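Local coordinates for protein B-agarase (Saccharophagus degradans, PDB 4BQ2) that probably hydrolyses agarose chains from their ends as a family 50 exo-beta-agarase, cleaving beta-glycosidic linkages, at residues A[241-253]-A[735-747]. Numbering follows the deposited sequence.
Sequences MPSRSKFGGWLAG and AKEVNAKIYTERL
Trp-250 and Tyr-743 meet as two flat groups slid past each other: their planes lie 23° apart, but the tyrosine centroid sits 5.2 Å from that of the five-membered Trp-250 ring, so overlap is slight. Each CB instead lies over the other's face, a reciprocal CH-pi pair: Trp-250 CB is 3.7 Å from the Tyr-743 ring centroid, and Tyr-743 CB rests likewise on the indole. Ser-243 OG lies over the opposite indole face and Ile-742 CG1 over the second tyrosine face, while Leu-747 CD1 approaches Trp-250 CD1 obliquely at 3.6 Å. With CG anti to the backbone N (chi1 -172°), the Trp-250 indole reaches the side of helix 742-746, where its CZ2 meets Thr-744 CG2 at 3.8 Å. At the tyrosine edge, Arg-244 NE lies in the ring plane, 3.7 Å from Tyr-743 CE2, with the guanidinium turned 78° to the ring; Met-241 CB covers one guanidinium face. Arg-244 NH2 donates to Asn-739 O at 3.0 Å, within the guanidinium plane but above the carbonyl plane, and also bonds Gly-411 O. Water 1 donates to Asn-739 O at 2.8 Å and weakly accepts from Arg-244 NE. Tyr-743 OH donates to Gly-248 O at 2.7 Å and is bonded by Phe-282 N of strand 280-287. The contact thus ties the chain's C-terminal helices to the loop preceding strand 263-267, combining apolar ring packing with hydrogen bonds that satisfy two backbone carbonyls and fix the tyrosine hydroxyl.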
loop_
_atom_site.group_PDB
_atom_site.type_symbol
_atom_site.label_atom_id
_atom_site.label_comp_id
_atom_site.label_asym_id
_atom_site.label_seq_id
_atom_site.Cartn_x
_atom_site.Cartn_y
_atom_site.Cartn_z
ATOM N N MET A 241 8.569 22.247 -16.667
ATOM C CA MET A 241 7.595 23.332 -16.496
ATOM C C MET A 241 8.308 24.662 -16.305
ATOM O O MET A 241 9.485 24.664 -15.899
ATOM C CB MET A 241 6.706 23.063 -15.284
ATOM C CG MET A 241 5.613 22.052 -15.580
ATOM S SD MET A 241 4.338 21.972 -14.291
ATOM C CE MET A 241 3.100 21.014 -15.170
ATOM N N PRO A 242 7.621 25.791 -16.612
ATOM C CA PRO A 242 8.329 27.066 -16.497
ATOM C C PRO A 242 8.707 27.390 -15.063
ATOM O O PRO A 242 8.043 26.960 -14.106
ATOM C CB PRO A 242 7.321 28.114 -17.035
ATOM C CG PRO A 242 6.008 27.424 -17.137
ATOM C CD PRO A 242 6.287 25.950 -17.251
ATOM N N SER A 243 9.791 28.131 -14.922
ATOM C CA SER A 243 10.160 28.666 -13.611
ATOM C C SER A 243 10.681 27.607 -12.633
ATOM O O SER A 243 10.734 27.851 -11.436
ATOM C CB SER A 243 9.004 29.434 -12.979
ATOM O OG SER A 243 9.455 30.090 -11.793
ATOM N N ARG A 244 11.060 26.446 -13.153
ATOM C CA ARG A 244 11.773 25.446 -12.362
ATOM C C ARG A 244 13.268 25.781 -12.425
ATOM O O ARG A 244 13.789 26.188 -13.489
ATOM C CB ARG A 244 11.513 24.033 -12.911
ATOM C CG ARG A 244 10.067 23.516 -12.760
ATOM C CD ARG A 244 9.557 23.613 -11.324
ATOM N NE ARG A 244 8.126 23.286 -11.144
ATOM C CZ ARG A 244 7.656 22.053 -11.270
ATOM N NH1 ARG A 244 8.493 21.096 -11.617
ATOM N NH2 ARG A 244 6.370 21.779 -11.090
ATOM N N SER A 245 13.964 25.618 -11.296
ATOM C CA SER A 245 15.416 25.773 -11.277
ATOM C C SER A 245 16.033 24.484 -11.834
ATOM O O SER A 245 15.313 23.516 -12.094
ATOM C CB SER A 245 15.894 26.050 -9.851
ATOM O OG SER A 245 15.530 24.972 -8.987
ATOM N N LYS A 246 17.345 24.473 -12.041
ATOM C CA LYS A 246 18.061 23.254 -12.450
ATOM C C LYS A 246 17.566 22.001 -11.709
ATOM O O LYS A 246 17.246 20.987 -12.350
ATOM C CB LYS A 246 19.589 23.415 -12.242
ATOM C CG LYS A 246 20.416 22.156 -12.533
ATOM C CD LYS A 246 21.882 22.380 -12.133
ATOM C CE LYS A 246 22.776 21.242 -12.565
ATOM N NZ LYS A 246 24.183 21.544 -12.169
ATOM N N PHE A 247 17.472 22.103 -10.382
ATOM C CA PHE A 247 17.126 20.948 -9.535
ATOM C C PHE A 247 15.635 20.795 -9.219
ATOM O O PHE A 247 15.275 20.083 -8.289
ATOM C CB PHE A 247 17.946 20.968 -8.240
ATOM C CG PHE A 247 19.392 20.612 -8.442
ATOM C CD1 PHE A 247 19.801 19.274 -8.477
ATOM C CD2 PHE A 247 20.374 21.619 -8.588
ATOM C CE1 PHE A 247 21.149 18.937 -8.630
ATOM C CE2 PHE A 247 21.721 21.281 -8.769
ATOM C CZ PHE A 247 22.119 19.935 -8.784
ATOM N N GLY A 248 14.785 21.500 -9.952
ATOM C CA GLY A 248 13.331 21.294 -9.835
ATOM C C GLY A 248 12.675 22.207 -8.825
ATOM O O GLY A 248 11.488 22.049 -8.505
ATOM N N GLY A 249 13.474 23.121 -8.268
ATOM C CA GLY A 249 12.999 24.089 -7.286
ATOM C C GLY A 249 12.304 25.261 -7.953
ATOM O O GLY A 249 12.169 25.289 -9.184
ATOM N N TRP A 250 11.895 26.248 -7.150
ATOM C CA TRP A 250 11.102 27.384 -7.642
ATOM C C TRP A 250 12.062 28.539 -7.937
ATOM O O TRP A 250 12.663 29.106 -7.011
ATOM C CB TRP A 250 10.027 27.778 -6.607
ATOM C CG TRP A 250 9.009 28.818 -7.062
ATOM C CD1 TRP A 250 8.737 30.027 -6.448
ATOM C CD2 TRP A 250 8.126 28.745 -8.199
ATOM N NE1 TRP A 250 7.740 30.691 -7.138
ATOM C CE2 TRP A 250 7.344 29.930 -8.203
ATOM C CE3 TRP A 250 7.899 27.784 -9.202
ATOM C CZ2 TRP A 250 6.360 30.194 -9.186
ATOM C CZ3 TRP A 250 6.906 28.045 -10.173
ATOM C CH2 TRP A 250 6.158 29.251 -10.157
ATOM N N LEU A 251 12.252 28.827 -9.226
ATOM C CA LEU A 251 13.159 29.896 -9.669
ATOM C C LEU A 251 12.833 31.253 -9.075
ATOM O O LEU A 251 13.752 32.004 -8.751
ATOM C CB LEU A 251 13.165 30.053 -11.195
ATOM C CG LEU A 251 14.317 29.636 -12.107
ATOM C CD1 LEU A 251 14.067 30.205 -13.502
ATOM C CD2 LEU A 251 15.690 30.063 -11.602
ATOM N N ALA A 252 11.536 31.571 -8.946
ATOM C CA ALA A 252 11.122 32.899 -8.509
ATOM C C ALA A 252 11.629 33.208 -7.090
ATOM O O ALA A 252 11.970 34.355 -6.765
ATOM C CB ALA A 252 9.615 33.073 -8.629
ATOM N N GLY A 253 11.730 32.177 -6.255
ATOM C CA GLY A 253 12.422 32.332 -4.988
ATOM C C GLY A 253 11.487 32.690 -3.854
ATOM O O GLY A 253 10.307 32.368 -3.905
ATOM N N ALA A 735 -1.967 15.405 -12.402
ATOM C CA ALA A 735 -0.604 15.695 -11.964
ATOM C C ALA A 735 -0.132 17.061 -12.463
ATOM O O ALA A 735 0.446 17.840 -11.688
ATOM C CB ALA A 735 0.356 14.576 -12.376
ATOM N N LYS A 736 -0.407 17.379 -13.717
ATOM C CA LYS A 736 0.009 18.685 -14.238
ATOM C C LYS A 736 -0.678 19.851 -13.536
ATOM O O LYS A 736 -0.042 20.880 -13.291
ATOM C CB LYS A 736 -0.176 18.795 -15.758
ATOM C CG LYS A 736 0.701 17.854 -16.569
ATOM C CD LYS A 736 0.470 18.154 -18.052
ATOM C CE LYS A 736 1.393 17.393 -18.969
ATOM N NZ LYS A 736 1.391 18.072 -20.319
ATOM N N GLU A 737 -1.960 19.690 -13.209
ATOM C CA GLU A 737 -2.716 20.742 -12.518
ATOM C C GLU A 737 -2.136 21.033 -11.143
ATOM O O GLU A 737 -1.982 22.201 -10.734
ATOM C CB GLU A 737 -4.200 20.336 -12.391
ATOM C CG GLU A 737 -4.981 20.400 -13.725
ATOM C CD GLU A 737 -5.473 21.819 -14.091
ATOM O OE1 GLU A 737 -5.786 22.587 -13.152
ATOM O OE2 GLU A 737 -5.564 22.166 -15.304
ATOM N N VAL A 738 -1.816 19.964 -10.414
ATOM C CA VAL A 738 -1.234 20.093 -9.082
ATOM C C VAL A 738 0.188 20.636 -9.170
ATOM O O VAL A 738 0.570 21.566 -8.413
ATOM C CB VAL A 738 -1.216 18.713 -8.370
ATOM C CG1 VAL A 738 -0.330 18.761 -7.103
ATOM C CG2 VAL A 738 -2.646 18.286 -8.000
ATOM N N ASN A 739 0.981 20.042 -10.070
ATOM C CA ASN A 739 2.384 20.416 -10.179
ATOM C C ASN A 739 2.590 21.857 -10.669
ATOM O O ASN A 739 3.600 22.498 -10.344
ATOM C CB ASN A 739 3.126 19.431 -11.091
ATOM C CG ASN A 739 3.372 18.083 -10.423
ATOM O OD1 ASN A 739 3.379 17.981 -9.191
ATOM N ND2 ASN A 739 3.558 17.035 -11.243
ATOM N N ALA A 740 1.646 22.373 -11.446
ATOM C CA ALA A 740 1.765 23.758 -11.914
ATOM C C ALA A 740 1.537 24.767 -10.782
ATOM O O ALA A 740 1.897 25.940 -10.924
ATOM C CB ALA A 740 0.869 24.033 -13.129
ATOM N N LYS A 741 0.999 24.307 -9.647
ATOM C CA LYS A 741 0.660 25.195 -8.547
ATOM C C LYS A 741 1.282 24.871 -7.178
ATOM O O LYS A 741 1.042 25.603 -6.214
ATOM C CB LYS A 741 -0.868 25.289 -8.426
ATOM C CG LYS A 741 -1.522 24.142 -7.667
ATOM C CD LYS A 741 -3.027 24.213 -7.915
ATOM C CE LYS A 741 -3.799 23.662 -6.740
ATOM N NZ LYS A 741 -5.254 23.568 -7.050
ATOM N N ILE A 742 2.072 23.794 -7.069
ATOM C CA ILE A 742 2.662 23.445 -5.789
ATOM C C ILE A 742 3.427 24.642 -5.166
ATOM O O ILE A 742 3.363 24.847 -3.968
ATOM C CB ILE A 742 3.601 22.186 -5.829
ATOM C CG1 ILE A 742 4.660 22.287 -6.936
ATOM C CG2 ILE A 742 2.789 20.887 -5.912
ATOM C CD1 ILE A 742 5.613 21.093 -7.017
ATOM N N TYR A 743 4.119 25.432 -5.976
ATOM C CA TYR A 743 4.987 26.473 -5.381
ATOM C C TYR A 743 4.241 27.774 -5.061
ATOM O O TYR A 743 4.437 28.355 -3.971
ATOM C CB TYR A 743 6.193 26.748 -6.278
ATOM C CG TYR A 743 7.215 25.610 -6.286
ATOM C CD1 TYR A 743 7.905 25.266 -5.123
ATOM C CD2 TYR A 743 7.501 24.906 -7.463
ATOM C CE1 TYR A 743 8.856 24.239 -5.116
ATOM C CE2 TYR A 743 8.442 23.886 -7.469
ATOM C CZ TYR A 743 9.106 23.548 -6.291
ATOM O OH TYR A 743 10.026 22.556 -6.323
ATOM N N THR A 744 3.418 28.225 -6.006
ATOM C CA THR A 744 2.550 29.387 -5.787
ATOM C C THR A 744 1.640 29.177 -4.582
ATOM O O THR A 744 1.523 30.070 -3.741
ATOM C CB THR A 744 1.739 29.750 -7.038
ATOM O OG1 THR A 744 1.060 28.582 -7.502
ATOM C CG2 THR A 744 2.660 30.215 -8.133
ATOM N N GLU A 745 1.041 27.991 -4.452
ATOM C CA GLU A 745 0.315 27.653 -3.219
ATOM C C GLU A 745 1.157 27.773 -1.951
ATOM O O GLU A 745 0.786 28.495 -1.037
ATOM C CB GLU A 745 -0.294 26.254 -3.278
ATOM C CG GLU A 745 -1.308 26.051 -4.385
ATOM C CD GLU A 745 -2.688 26.558 -4.034
ATOM O OE1 GLU A 745 -3.325 25.988 -3.125
ATOM O OE2 GLU A 745 -3.143 27.506 -4.696
ATOM N N ARG A 746 2.281 27.065 -1.881
ATOM C CA ARG A 746 3.050 26.989 -0.637
ATOM C C ARG A 746 3.664 28.335 -0.291
ATOM O O ARG A 746 3.779 28.708 0.873
ATOM C CB ARG A 746 4.221 25.993 -0.765
ATOM C CG ARG A 746 3.873 24.539 -1.007
ATOM C CD ARG A 746 3.250 23.876 0.194
ATOM N NE ARG A 746 4.160 23.712 1.328
ATOM C CZ ARG A 746 3.857 22.979 2.391
ATOM N NH1 ARG A 746 2.687 22.344 2.452
ATOM N NH2 ARG A 746 4.707 22.882 3.407
ATOM N N LEU A 747 4.122 29.037 -1.309
ATOM C CA LEU A 747 4.901 30.227 -1.065
ATOM C C LEU A 747 4.014 31.448 -1.272
ATOM O O LEU A 747 4.305 32.502 -0.726
ATOM C CB LEU A 747 6.166 30.248 -1.943
ATOM C CG LEU A 747 7.045 28.975 -1.920
ATOM C CD1 LEU A 747 8.036 28.926 -3.093
ATOM C CD2 LEU A 747 7.746 28.739 -0.584
HETATM O O HOH W 1 5.155 24.801 -10.701
#